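Long-range contacts in GTN Reductase (Agrobacterium tumefaciens, PDB 4JIC), which binds flavin mononucleotide and, as an Old Yellow Enzyme homologue, probably reduces the nitrate ester glycerol trinitrate and activated carbon-carbon double bonds: residues Thr25-Pro30 with Thr354-Gly359; Ile94-Trp99 with Ala170-Val175; Trp99-Ile104 with Asn181-Glu186; Ile177-Gly182 with Thr227-Ser232. All coordinates share one frame; numbering follows the deposited sequence.

Contact 1 (Thr25-Pro30 with Thr354-Gly359); sequences TRNRSP and TFYGGG. With FMN (flavin mononucleotide), chain D.
R26 and R28 reach the carbonyl oxygens of T354, F355 and G359 by different torsions: both have CG anti to the carbonyl carbon, but R26 folds back at chi2 and chi3 (-57° and -56°), whereas R28 runs straight from CG to NE. R26 NE meets F355 O at 2.8 Å in an almost straight bond, each group lying in the plane of the other. R28 grips two carbonyls with paired nitrogens. Its outer end, NH1 and NH2, converges on T354 O, with NH2 the nearer at 2.9 Å; its side, NE and NH2, takes G359 O, at 2.9 Å from NE. R28 NH1 also donates to F355 O, approaching from above the carbonyl plane, so that F355 O serves both arginines. T354 O, F355 O and G359 O thus line the edge of the R28 guanidinium. The backbones join where G357 N donates to R26 O at 2.8 Å. Next to this bond, G357 CA makes a CA-H...O contact of 3.4 Å with N27 O. N27 OD1 rests at the edge of the Y356 ring, while N27 ND2 binds A66 O. On the flavin side, T25 OG1 donates to FMN O4 at 2.6 Å, and F355 and Y356 both touch methyl C7M at the dimethylbenzene end, Y356 OH lying 3.5 Å from it. The 25-30 loop joins strand 19-21 to helix 36-43, whose N38 binds S29 OG; the 354-359 loop follows helix 337-343, and helix 329-333 packs against R26 and F355.

Contact 2 (Ile94-Trp99 with Ala170-Val175); sequences IVAQIW and AGFDGV. With FMN (flavin mononucleotide), chain D.
F172 lies against I94 and A96 where two neighbouring parallel strands of the TIM barrel, 94-99 and 174-178, begin to pair; helix 150-169 makes the crossover between them. Starting at the backbone, F172 CB sits 3.9 Å from I94 O. CG comes next, beneath the A96 methyl, and CD2 approaches A96 N at 3.4 Å, with I94 O at this edge of the ring. CE2 touches I94 CG1 at 3.9 Å, and CZ at the tip again meets A96 CB. That methyl stands over the middle of the ring, 3.6 Å from the centroid and only 2° off the normal, a CH-pi contact. W80 packs edge-to-face with the same phenyl group. Next to it, I94 and D173 exchange two bonds: D173 N donates to I94 O at 2.9 Å, and I94 N reaches D173 OD2 at 2.9 Å from the anti side of the carboxylate, an oxygen that H88 NE2 also holds. A96 N then bonds to G174 O at 3.2 Å as the sheet register is established, and further along I98 CG2 packs on V175 CG1. G171, in a Schellman motif, ends helix 150-169 just before F172. Q97 points the other way, into the barrel, its chain extended beyond CG. Its amide pairs with the flavin pyrimidine: OE1 accepts from FMN N3, and NE2, also bonded to E176 OE2, donates to FMN O2 at 2.9 Å with an angle of 177°.

Contact 3 (Trp99-Ile104 with Asn181-Glu186); sequences WHVGRI and NGYLIE. With FMN (flavin mononucleotide), chain D.
The Y183 ring has W99 NE1 over one face, N181 O over the opposite face and V101 O at its edge. Here the loops after strands 94-99 and 174-178 meet above the TIM barrel, with Y183 at the N-cap position of helix 184-189. W99 presents its indole edge in a T-shaped pair, planes at 89° and centroids of its five-membered ring and the phenol 4.6 Å apart; farther out, W99 CZ2 touches Y183 CZ at 3.6 Å. V101 CB meets CD1 and I104 CB meets CE1 of the phenol, and Y183 OH bonds to the hydroxyl of Y65. The imidazole of H100 carries L184 CD2 over one face, 3.8 Å from the centroid, a contact reached because L184 CG stands anti to its backbone N (chi1 -179°). At the edge of the imidazole, G102 N donates in plane to ND1 at 3.0 Å, while NE2 is held by Q61. H100 O accepts from L184 N at 3.0 Å, tying the first turn of the helix to the loop. The type II' turn V101-I104 places R103 so that one water accepts from R103 NE at 2.9 Å and donates to G182 O at 2.7 Å.

Contact 4 (Ile177-Gly182 with Thr227-Ser232); sequences IHAANG and TGIRLS. With FMN (flavin mononucleotide), chain D.
S232 OG has two polar partners, N181 N at 2.8 Å in a nearly straight bond and the carboxylate of E186. The S232 hydroxyl stands between its own backbone N and carbonyl carbon (chi1 52°), which turns it toward the 177-182 segment and brings it close to the A180 methyl. This grip lies just beyond the ends of two adjacent parallel strands of the TIM barrel, 174-178 and 227-231. Within the sheet, I177 uses both its N and its O toward strand 227-231: N donates to G228 O at 2.9 Å, and O accepts from R230 N at 2.9 Å. Pairing then weakens past I177, A179 N making only a weak, bent bond to R230 O, and a water takes over, donating to A179 O and accepting from S232 N. I177 and I229 face outward to helix 209-222; I229 CG1, anti to its backbone N, reaches the A179 methyl at 3.7 Å. H178 and R230 point the other way, toward the flavin. H178 ND1 accepts from A180 N nearly in the ring plane, which helps fix the imidazole near FMN O2, where W99 stacks on it. A glycol molecule, probably from the crystallisation liquor, is hydrogen-bonded to N181 ND2, whose partner oxygen OD1 binds T271. R230 NH1 donates to FMN O2 at 2.8 Å, and its positive charge would probably favour negative charge at N1 and O2 of reduced flavin. The same NH1 also bonds O2' of the ribityl chain, while R230 NH2 reaches FMN O3' at 3.1 Å.

All four contacts reach FMN, from different directions: contact 1 meets O4 and the dimethylbenzene ring, contacts 2 and 4 share the pyrimidine end, and contact 3 approaches N1 through N181. Contacts 2 and 4 use the same barrel strand, 174-178, with centres about 13 Å apart; V175 O and G228 N, 2.9 Å apart, and I98 O and H178 N, 3.0 Å apart, continue the sheet between them. Contact 3 shares W99 with contact 2 and N181 and G182 with contact 4, and its centre is about 10 Å from that of contact 4. Contact 1 closes the chain around the others, and T25 OG1 lies 3.7 Å from W99 CH2 beside the flavin.

Contact 1 (Thr25-Pro30 with Thr354-Gly359)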
# COMPACT_ATOMS: atom_id res chain seq x y z
N THR A 25 -3.58 6.37 4.02
CA THR A 25 -3.91 6.33 5.44
C THR A 25 -4.58 7.63 5.86
O THR A 25 -4.04 8.71 5.63
CB THR A 25 -2.61 6.15 6.26
OG1 THR A 25 -2.05 4.85 6.03
CG2 THR A 25 -2.88 6.32 7.75
N ARG A 26 -5.77 7.53 6.47
CA ARG A 26 -6.52 8.73 6.87
C ARG A 26 -6.83 8.78 8.38
O ARG A 26 -7.29 9.81 8.90
CB ARG A 26 -7.83 8.86 6.07
CG ARG A 26 -7.68 8.77 4.54
CD ARG A 26 -6.72 9.81 3.97
NE ARG A 26 -7.09 11.18 4.32
CZ ARG A 26 -7.98 11.91 3.66
NH1 ARG A 26 -8.23 13.16 4.06
NH2 ARG A 26 -8.62 11.41 2.61
N ASN A 27 -6.58 7.68 9.09
CA ASN A 27 -6.77 7.62 10.55
C ASN A 27 -8.15 8.05 11.02
O ASN A 27 -8.28 8.83 11.97
CB ASN A 27 -5.72 8.46 11.29
CG ASN A 27 -4.31 8.18 10.80
OD1 ASN A 27 -3.79 8.91 9.97
ND2 ASN A 27 -3.69 7.12 11.32
N ARG A 28 -9.18 7.53 10.36
CA ARG A 28 -10.54 7.90 10.70
C ARG A 28 -11.42 6.68 10.98
O ARG A 28 -12.63 6.67 10.69
CB ARG A 28 -11.12 8.79 9.59
CG ARG A 28 -10.57 10.23 9.60
CD ARG A 28 -11.04 10.91 8.34
NE ARG A 28 -10.91 12.37 8.32
CZ ARG A 28 -9.81 13.03 7.92
NH1 ARG A 28 -8.71 12.36 7.58
NH2 ARG A 28 -9.83 14.35 7.88
N SER A 29 -10.81 5.65 11.56
CA SER A 29 -11.55 4.45 11.93
C SER A 29 -11.21 4.01 13.35
O SER A 29 -10.47 3.06 13.54
CB SER A 29 -11.23 3.30 10.95
OG SER A 29 -11.48 3.69 9.60
N PRO A 30 -11.77 4.70 14.35
CA PRO A 30 -11.46 4.33 15.75
C PRO A 30 -11.78 2.86 16.02
O PRO A 30 -12.75 2.32 15.48
CB PRO A 30 -12.39 5.24 16.55
CG PRO A 30 -12.58 6.46 15.66
CD PRO A 30 -12.62 5.90 14.26
N THR A 354 -5.53 18.32 7.16
CA THR A 354 -6.63 17.39 7.44
C THR A 354 -6.44 16.02 6.78
O THR A 354 -7.39 15.23 6.69
CB THR A 354 -8.01 17.98 7.05
OG1 THR A 354 -7.95 18.50 5.71
CG2 THR A 354 -8.40 19.11 8.00
N PHE A 355 -5.23 15.73 6.33
CA PHE A 355 -4.96 14.39 5.80
C PHE A 355 -5.20 13.31 6.86
O PHE A 355 -5.82 12.30 6.58
CB PHE A 355 -3.52 14.27 5.28
CG PHE A 355 -3.28 14.92 3.94
CD1 PHE A 355 -4.27 15.64 3.29
CD2 PHE A 355 -2.03 14.81 3.34
CE1 PHE A 355 -4.01 16.24 2.05
CE2 PHE A 355 -1.77 15.40 2.11
CZ PHE A 355 -2.76 16.10 1.46
N TYR A 356 -4.70 13.54 8.07
CA TYR A 356 -4.67 12.51 9.10
C TYR A 356 -5.57 12.83 10.29
O TYR A 356 -5.41 13.87 10.94
CB TYR A 356 -3.24 12.34 9.61
CG TYR A 356 -2.22 12.05 8.53
CD1 TYR A 356 -2.23 10.85 7.83
CD2 TYR A 356 -1.24 12.98 8.22
CE1 TYR A 356 -1.30 10.58 6.86
CE2 TYR A 356 -0.30 12.72 7.25
CZ TYR A 356 -0.33 11.52 6.58
OH TYR A 356 0.62 11.26 5.62
N GLY A 357 -6.49 11.92 10.59
CA GLY A 357 -7.34 12.07 11.76
C GLY A 357 -8.44 13.09 11.55
O GLY A 357 -8.62 13.63 10.46
N GLY A 358 -9.21 13.33 12.60
CA GLY A 358 -10.27 14.32 12.54
C GLY A 358 -11.58 13.80 12.00
O GLY A 358 -11.96 12.65 12.25
N GLY A 359 -12.28 14.65 11.26
CA GLY A 359 -13.64 14.34 10.85
C GLY A 359 -13.90 14.47 9.37
O GLY A 359 -13.00 14.30 8.54
N1 FMN D . 1.12 4.70 0.74
C2 FMN D . 0.77 3.40 1.03
O2 FMN D . 1.33 2.48 0.43
N3 FMN D . -0.18 3.13 2.00
C4 FMN D . -0.73 4.14 2.76
O4 FMN D . -1.57 3.85 3.63
C4A FMN D . -0.36 5.46 2.48
N5 FMN D . -0.88 6.50 3.24
C5A FMN D . -0.72 7.78 2.75
C6 FMN D . -1.45 8.81 3.34
C7 FMN D . -1.35 10.12 2.88
C7M FMN D . -2.17 11.21 3.51
C8 FMN D . -0.52 10.38 1.79
C8M FMN D . -0.45 11.78 1.23
C9 FMN D . 0.19 9.35 1.18
C9A FMN D . 0.10 8.04 1.66
N10 FMN D . 0.84 7.02 1.07
C10 FMN D . 0.56 5.73 1.46
C1' FMN D . 1.56 7.25 -0.23
C2' FMN D . 0.60 7.44 -1.41
O2' FMN D . -0.05 6.22 -1.73
C3' FMN D . 1.34 7.92 -2.66
O3' FMN D . 2.41 7.03 -2.92
C4' FMN D . 1.89 9.33 -2.50
O4' FMN D . 0.86 10.22 -2.11
C5' FMN D . 2.51 9.87 -3.79
O5' FMN D . 1.56 9.90 -4.84
P FMN D . 0.94 11.31 -5.34
O1P FMN D . 0.34 11.95 -4.12
O2P FMN D . 2.08 12.13 -5.89
O3P FMN D . -0.09 11.00 -6.39

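Contact 2 (Ile94-Trp99 with Ala170-Val175)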
# COMPACT_ATOMS: atom_id res chain seq x y z
N ILE A 94 -12.26 -2.57 -5.86
CA ILE A 94 -11.49 -2.15 -4.70
C ILE A 94 -10.70 -3.31 -4.12
O ILE A 94 -11.20 -4.43 -3.99
CB ILE A 94 -12.42 -1.50 -3.64
CG1 ILE A 94 -11.61 -0.98 -2.44
CG2 ILE A 94 -13.54 -2.47 -3.21
CD1 ILE A 94 -12.45 -0.17 -1.46
N VAL A 95 -9.43 -3.04 -3.81
CA VAL A 95 -8.58 -4.03 -3.17
C VAL A 95 -8.08 -3.50 -1.83
O VAL A 95 -7.87 -2.30 -1.68
CB VAL A 95 -7.37 -4.43 -4.05
CG1 VAL A 95 -7.85 -5.15 -5.30
CG2 VAL A 95 -6.53 -3.20 -4.43
N ALA A 96 -7.93 -4.40 -0.87
CA ALA A 96 -7.46 -4.04 0.47
C ALA A 96 -5.94 -4.04 0.49
O ALA A 96 -5.32 -5.03 0.11
CB ALA A 96 -7.99 -5.03 1.48
N GLN A 97 -5.34 -2.94 0.96
CA GLN A 97 -3.89 -2.91 1.10
C GLN A 97 -3.52 -3.54 2.43
O GLN A 97 -3.51 -2.88 3.47
CB GLN A 97 -3.32 -1.50 1.04
CG GLN A 97 -1.80 -1.58 0.92
CD GLN A 97 -1.10 -0.26 1.06
OE1 GLN A 97 -1.34 0.48 2.01
NE2 GLN A 97 -0.19 0.03 0.14
N ILE A 98 -3.25 -4.83 2.39
CA ILE A 98 -3.02 -5.55 3.64
C ILE A 98 -1.63 -5.24 4.19
O ILE A 98 -0.63 -5.32 3.47
CB ILE A 98 -3.33 -7.06 3.52
CG1 ILE A 98 -2.42 -7.75 2.48
CG2 ILE A 98 -4.79 -7.25 3.14
CD1 ILE A 98 -2.67 -9.27 2.39
N TRP A 99 -1.58 -4.87 5.46
CA TRP A 99 -0.44 -4.13 5.99
C TRP A 99 0.15 -4.77 7.23
O TRP A 99 -0.58 -5.28 8.08
CB TRP A 99 -0.94 -2.74 6.37
CG TRP A 99 0.06 -1.64 6.54
CD1 TRP A 99 1.40 -1.63 6.21
CD2 TRP A 99 -0.23 -0.34 7.05
NE1 TRP A 99 1.94 -0.39 6.51
CE2 TRP A 99 0.96 0.41 7.04
CE3 TRP A 99 -1.40 0.25 7.56
CZ2 TRP A 99 1.01 1.74 7.48
CZ3 TRP A 99 -1.35 1.56 7.99
CH2 TRP A 99 -0.16 2.29 7.95
N ALA A 170 -14.89 -9.79 3.27
CA ALA A 170 -15.40 -8.42 3.29
C ALA A 170 -15.76 -7.92 1.91
O ALA A 170 -16.12 -6.76 1.74
CB ALA A 170 -14.39 -7.49 3.93
N GLY A 171 -15.63 -8.78 0.90
CA GLY A 171 -16.11 -8.43 -0.42
C GLY A 171 -15.12 -7.65 -1.28
O GLY A 171 -15.52 -7.10 -2.30
N PHE A 172 -13.85 -7.61 -0.88
CA PHE A 172 -12.85 -6.99 -1.73
C PHE A 172 -12.64 -7.79 -3.01
O PHE A 172 -12.83 -9.02 -3.04
CB PHE A 172 -11.51 -6.84 -1.00
CG PHE A 172 -11.51 -5.73 0.03
CD1 PHE A 172 -11.71 -6.01 1.37
CD2 PHE A 172 -11.31 -4.41 -0.36
CE1 PHE A 172 -11.70 -4.99 2.33
CE2 PHE A 172 -11.30 -3.39 0.58
CZ PHE A 172 -11.50 -3.68 1.93
N ASP A 173 -12.24 -7.10 -4.08
CA ASP A 173 -11.92 -7.76 -5.33
C ASP A 173 -10.56 -8.44 -5.30
O ASP A 173 -10.23 -9.23 -6.18
CB ASP A 173 -11.99 -6.77 -6.48
CG ASP A 173 -13.38 -6.22 -6.66
OD1 ASP A 173 -14.23 -6.97 -7.18
OD2 ASP A 173 -13.63 -5.07 -6.24
N GLY A 174 -9.77 -8.14 -4.28
CA GLY A 174 -8.43 -8.68 -4.18
C GLY A 174 -7.68 -7.90 -3.12
O GLY A 174 -8.30 -7.15 -2.37
N VAL A 175 -6.36 -8.07 -3.06
CA VAL A 175 -5.55 -7.33 -2.10
C VAL A 175 -4.30 -6.81 -2.76
O VAL A 175 -3.83 -7.36 -3.75
CB VAL A 175 -5.09 -8.20 -0.90
CG1 VAL A 175 -6.28 -8.79 -0.16
CG2 VAL A 175 -4.16 -9.31 -1.37
N1 FMN D . 1.12 4.70 0.74
C2 FMN D . 0.77 3.40 1.03
O2 FMN D . 1.33 2.48 0.43
N3 FMN D . -0.18 3.13 2.00
C4 FMN D . -0.73 4.14 2.76
O4 FMN D . -1.57 3.85 3.63
C4A FMN D . -0.36 5.46 2.48
N5 FMN D . -0.88 6.50 3.24
C5A FMN D . -0.72 7.78 2.75
C6 FMN D . -1.45 8.81 3.34
C7 FMN D . -1.35 10.12 2.88
C7M FMN D . -2.17 11.21 3.51
C8 FMN D . -0.52 10.38 1.79
C8M FMN D . -0.45 11.78 1.23
C9 FMN D . 0.19 9.35 1.18
C9A FMN D . 0.10 8.04 1.66
N10 FMN D . 0.84 7.02 1.07
C10 FMN D . 0.56 5.73 1.46
C1' FMN D . 1.56 7.25 -0.23
C2' FMN D . 0.60 7.44 -1.41
O2' FMN D . -0.05 6.22 -1.73
C3' FMN D . 1.34 7.92 -2.66
O3' FMN D . 2.41 7.03 -2.92
C4' FMN D . 1.89 9.33 -2.50
O4' FMN D . 0.86 10.22 -2.11
C5' FMN D . 2.51 9.87 -3.79
O5' FMN D . 1.56 9.90 -4.84
P FMN D . 0.94 11.31 -5.34
O1P FMN D . 0.34 11.95 -4.12
O2P FMN D . 2.08 12.13 -5.89
O3P FMN D . -0.09 11.00 -6.39

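Contact 3 (Trp99-Ile104 with Asn181-Glu186)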
# COMPACT_ATOMS: atom_id res chain seq x y z
N TRP A 99 -1.58 -4.87 5.46
CA TRP A 99 -0.44 -4.13 5.99
C TRP A 99 0.15 -4.77 7.23
O TRP A 99 -0.58 -5.28 8.08
CB TRP A 99 -0.94 -2.74 6.37
CG TRP A 99 0.06 -1.64 6.54
CD1 TRP A 99 1.40 -1.63 6.21
CD2 TRP A 99 -0.23 -0.34 7.05
NE1 TRP A 99 1.94 -0.39 6.51
CE2 TRP A 99 0.96 0.41 7.04
CE3 TRP A 99 -1.40 0.25 7.56
CZ2 TRP A 99 1.01 1.74 7.48
CZ3 TRP A 99 -1.35 1.56 7.99
CH2 TRP A 99 -0.16 2.29 7.95
N HIS A 100 1.48 -4.74 7.32
CA HIS A 100 2.16 -4.91 8.60
C HIS A 100 3.28 -3.87 8.67
O HIS A 100 4.14 -3.82 7.79
CB HIS A 100 2.74 -6.32 8.73
CG HIS A 100 3.10 -6.70 10.13
ND1 HIS A 100 3.96 -5.95 10.91
CD2 HIS A 100 2.72 -7.75 10.90
CE1 HIS A 100 4.10 -6.52 12.09
NE2 HIS A 100 3.36 -7.62 12.11
N VAL A 101 3.24 -3.04 9.71
CA VAL A 101 4.19 -1.93 9.84
C VAL A 101 5.58 -2.31 10.34
O VAL A 101 6.50 -1.51 10.24
CB VAL A 101 3.66 -0.82 10.79
CG1 VAL A 101 2.38 -0.19 10.23
CG2 VAL A 101 3.43 -1.39 12.20
N GLY A 102 5.74 -3.51 10.88
CA GLY A 102 7.02 -3.90 11.45
C GLY A 102 7.45 -2.94 12.54
O GLY A 102 6.66 -2.63 13.44
N ARG A 103 8.67 -2.42 12.45
CA ARG A 103 9.22 -1.59 13.53
C ARG A 103 8.56 -0.21 13.66
O ARG A 103 8.82 0.51 14.62
CB ARG A 103 10.74 -1.41 13.35
CG ARG A 103 11.12 -0.51 12.18
CD ARG A 103 12.62 -0.42 12.00
NE ARG A 103 12.96 0.53 10.93
CZ ARG A 103 14.13 1.14 10.82
NH1 ARG A 103 15.10 0.92 11.71
NH2 ARG A 103 14.34 2.00 9.83
N ILE A 104 7.72 0.16 12.69
CA ILE A 104 7.12 1.48 12.70
C ILE A 104 5.82 1.46 13.51
O ILE A 104 4.73 1.45 12.95
CB ILE A 104 6.89 2.01 11.27
CG1 ILE A 104 8.20 1.96 10.47
CG2 ILE A 104 6.39 3.47 11.30
CD1 ILE A 104 9.35 2.77 11.09
N ASN A 181 7.43 1.49 1.45
CA ASN A 181 7.51 2.59 2.42
C ASN A 181 8.09 2.24 3.78
O ASN A 181 7.65 2.74 4.81
CB ASN A 181 6.15 3.28 2.55
CG ASN A 181 5.66 3.84 1.23
OD1 ASN A 181 6.47 4.16 0.35
ND2 ASN A 181 4.34 3.95 1.06
N GLY A 182 9.09 1.35 3.78
CA GLY A 182 9.84 1.07 4.99
C GLY A 182 9.10 0.24 6.03
O GLY A 182 9.50 0.21 7.19
N TYR A 183 8.03 -0.44 5.63
CA TYR A 183 7.29 -1.26 6.59
C TYR A 183 7.85 -2.68 6.67
O TYR A 183 8.97 -2.91 6.23
CB TYR A 183 5.77 -1.18 6.34
CG TYR A 183 5.27 0.23 6.62
CD1 TYR A 183 5.28 0.75 7.92
CD2 TYR A 183 4.85 1.06 5.58
CE1 TYR A 183 4.85 2.05 8.17
CE2 TYR A 183 4.42 2.36 5.83
CZ TYR A 183 4.42 2.84 7.12
OH TYR A 183 4.00 4.13 7.36
N LEU A 184 7.12 -3.61 7.29
CA LEU A 184 7.75 -4.87 7.67
C LEU A 184 8.46 -5.60 6.53
O LEU A 184 9.60 -6.03 6.66
CB LEU A 184 6.73 -5.83 8.30
CG LEU A 184 7.38 -7.15 8.73
CD1 LEU A 184 8.32 -6.92 9.91
CD2 LEU A 184 6.31 -8.19 9.06
N ILE A 185 7.77 -5.75 5.40
CA ILE A 185 8.36 -6.52 4.31
C ILE A 185 9.62 -5.83 3.79
O ILE A 185 10.63 -6.49 3.52
CB ILE A 185 7.34 -6.79 3.21
CG1 ILE A 185 6.21 -7.66 3.76
CG2 ILE A 185 8.01 -7.45 2.00
CD1 ILE A 185 5.03 -7.84 2.78
N GLU A 186 9.57 -4.51 3.67
CA GLU A 186 10.74 -3.76 3.20
C GLU A 186 11.88 -3.77 4.21
O GLU A 186 13.05 -3.71 3.84
CB GLU A 186 10.38 -2.31 2.88
CG GLU A 186 11.15 -1.80 1.69
CD GLU A 186 10.79 -0.39 1.33
OE1 GLU A 186 10.23 -0.18 0.23
OE2 GLU A 186 11.11 0.51 2.12
N1 FMN D . 1.12 4.70 0.74
C2 FMN D . 0.77 3.40 1.03
O2 FMN D . 1.33 2.48 0.43
N3 FMN D . -0.18 3.13 2.00
C4 FMN D . -0.73 4.14 2.76
O4 FMN D . -1.57 3.85 3.63
C4A FMN D . -0.36 5.46 2.48
N5 FMN D . -0.88 6.50 3.24
C5A FMN D . -0.72 7.78 2.75
C6 FMN D . -1.45 8.81 3.34
C7 FMN D . -1.35 10.12 2.88
C7M FMN D . -2.17 11.21 3.51
C8 FMN D . -0.52 10.38 1.79
C8M FMN D . -0.45 11.78 1.23
C9 FMN D . 0.19 9.35 1.18
C9A FMN D . 0.10 8.04 1.66
N10 FMN D . 0.84 7.02 1.07
C10 FMN D . 0.56 5.73 1.46
C1' FMN D . 1.56 7.25 -0.23
C2' FMN D . 0.60 7.44 -1.41
O2' FMN D . -0.05 6.22 -1.73
C3' FMN D . 1.34 7.92 -2.66
O3' FMN D . 2.41 7.03 -2.92
C4' FMN D . 1.89 9.33 -2.50
O4' FMN D . 0.86 10.22 -2.11
C5' FMN D . 2.51 9.87 -3.79
O5' FMN D . 1.56 9.90 -4.84
P FMN D . 0.94 11.31 -5.34
O1P FMN D . 0.34 11.95 -4.12
O2P FMN D . 2.08 12.13 -5.89
O3P FMN D . -0.09 11.00 -6.39
O HOH W 1 5.02 -4.49 5.10
O HOH W 2 11.64 1.27 8.48

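Contact 4 (Ile177-Gly182 with Thr227-Ser232)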
# COMPACT_ATOMS: atom_id res chain seq x y z
N ILE A 177 -0.57 -6.33 -1.39
CA ILE A 177 0.33 -6.54 -0.27
C ILE A 177 1.18 -5.29 -0.11
O ILE A 177 1.86 -4.87 -1.03
CB ILE A 177 1.23 -7.75 -0.54
CG1 ILE A 177 0.38 -9.02 -0.55
CG2 ILE A 177 2.32 -7.83 0.52
CD1 ILE A 177 1.03 -10.20 -1.27
N HIS A 178 1.12 -4.68 1.07
CA HIS A 178 1.96 -3.52 1.34
C HIS A 178 3.41 -3.96 1.56
O HIS A 178 3.76 -4.43 2.64
CB HIS A 178 1.43 -2.75 2.54
CG HIS A 178 1.93 -1.35 2.63
ND1 HIS A 178 3.10 -0.94 2.01
CD2 HIS A 178 1.42 -0.25 3.23
CE1 HIS A 178 3.28 0.35 2.24
NE2 HIS A 178 2.28 0.79 2.99
N ALA A 179 4.24 -3.83 0.53
CA ALA A 179 5.64 -4.21 0.65
C ALA A 179 6.52 -3.01 0.40
O ALA A 179 7.65 -3.13 -0.09
CB ALA A 179 5.97 -5.35 -0.32
N ALA A 180 6.01 -1.84 0.77
CA ALA A 180 6.68 -0.58 0.47
C ALA A 180 6.88 0.30 1.70
O ALA A 180 6.54 -0.10 2.83
CB ALA A 180 5.90 0.19 -0.59
N ASN A 181 7.43 1.49 1.45
CA ASN A 181 7.51 2.59 2.42
C ASN A 181 8.09 2.24 3.78
O ASN A 181 7.65 2.74 4.81
CB ASN A 181 6.15 3.28 2.55
CG ASN A 181 5.66 3.84 1.23
OD1 ASN A 181 6.47 4.16 0.35
ND2 ASN A 181 4.34 3.95 1.06
N GLY A 182 9.09 1.35 3.78
CA GLY A 182 9.84 1.07 4.99
C GLY A 182 9.10 0.24 6.03
O GLY A 182 9.50 0.21 7.19
N THR A 227 -4.22 -11.11 -6.39
CA THR A 227 -3.12 -10.66 -5.54
C THR A 227 -2.20 -9.69 -6.27
O THR A 227 -1.66 -10.02 -7.32
CB THR A 227 -2.30 -11.87 -5.05
OG1 THR A 227 -3.15 -12.74 -4.29
CG2 THR A 227 -1.13 -11.42 -4.16
N GLY A 228 -2.01 -8.51 -5.68
CA GLY A 228 -1.02 -7.56 -6.17
C GLY A 228 -0.08 -7.19 -5.05
O GLY A 228 -0.22 -7.66 -3.92
N ILE A 229 0.89 -6.32 -5.35
CA ILE A 229 1.89 -5.96 -4.36
C ILE A 229 2.42 -4.57 -4.66
O ILE A 229 2.55 -4.21 -5.84
CB ILE A 229 3.03 -7.01 -4.31
CG1 ILE A 229 4.08 -6.66 -3.26
CG2 ILE A 229 3.69 -7.17 -5.68
CD1 ILE A 229 5.06 -7.83 -2.98
N ARG A 230 2.69 -3.78 -3.62
CA ARG A 230 3.27 -2.45 -3.80
C ARG A 230 4.74 -2.44 -3.40
O ARG A 230 5.11 -2.94 -2.34
CB ARG A 230 2.53 -1.39 -2.98
CG ARG A 230 2.86 0.02 -3.48
CD ARG A 230 2.09 1.10 -2.74
NE ARG A 230 1.78 2.22 -3.64
CZ ARG A 230 1.59 3.47 -3.25
NH1 ARG A 230 1.71 3.81 -1.97
NH2 ARG A 230 1.29 4.40 -4.15
N LEU A 231 5.56 -1.87 -4.27
CA LEU A 231 7.01 -1.81 -4.06
C LEU A 231 7.50 -0.38 -4.20
O LEU A 231 6.92 0.41 -4.94
CB LEU A 231 7.70 -2.67 -5.10
CG LEU A 231 7.31 -4.15 -5.08
CD1 LEU A 231 7.85 -4.83 -6.33
CD2 LEU A 231 7.80 -4.83 -3.80
N SER A 232 8.59 -0.06 -3.52
CA SER A 232 9.13 1.30 -3.52
C SER A 232 10.65 1.23 -3.39
O SER A 232 11.19 1.36 -2.30
CB SER A 232 8.51 2.13 -2.39
OG SER A 232 8.61 1.48 -1.13
N1 FMN D . 1.12 4.70 0.74
C2 FMN D . 0.77 3.40 1.03
O2 FMN D . 1.33 2.48 0.43
N3 FMN D . -0.18 3.13 2.00
C4 FMN D . -0.73 4.14 2.76
O4 FMN D . -1.57 3.85 3.63
C4A FMN D . -0.36 5.46 2.48
N5 FMN D . -0.88 6.50 3.24
C5A FMN D . -0.72 7.78 2.75
C6 FMN D . -1.45 8.81 3.34
C7 FMN D . -1.35 10.12 2.88
C7M FMN D . -2.17 11.21 3.51
C8 FMN D . -0.52 10.38 1.79
C8M FMN D . -0.45 11.78 1.23
C9 FMN D . 0.19 9.35 1.18
C9A FMN D . 0.10 8.04 1.66
N10 FMN D . 0.84 7.02 1.07
C10 FMN D . 0.56 5.73 1.46
C1' FMN D . 1.56 7.25 -0.23
C2' FMN D . 0.60 7.44 -1.41
O2' FMN D . -0.05 6.22 -1.73
C3' FMN D . 1.34 7.92 -2.66
O3' FMN D . 2.41 7.03 -2.92
C4' FMN D . 1.89 9.33 -2.50
O4' FMN D . 0.86 10.22 -2.11
C5' FMN D . 2.51 9.87 -3.79
O5' FMN D . 1.56 9.90 -4.84
P FMN D . 0.94 11.31 -5.34
O1P FMN D . 0.34 11.95 -4.12
O2P FMN D . 2.08 12.13 -5.89
O3P FMN D . -0.09 11.00 -6.39
O HOH W 3 9.57 -1.90 -1.55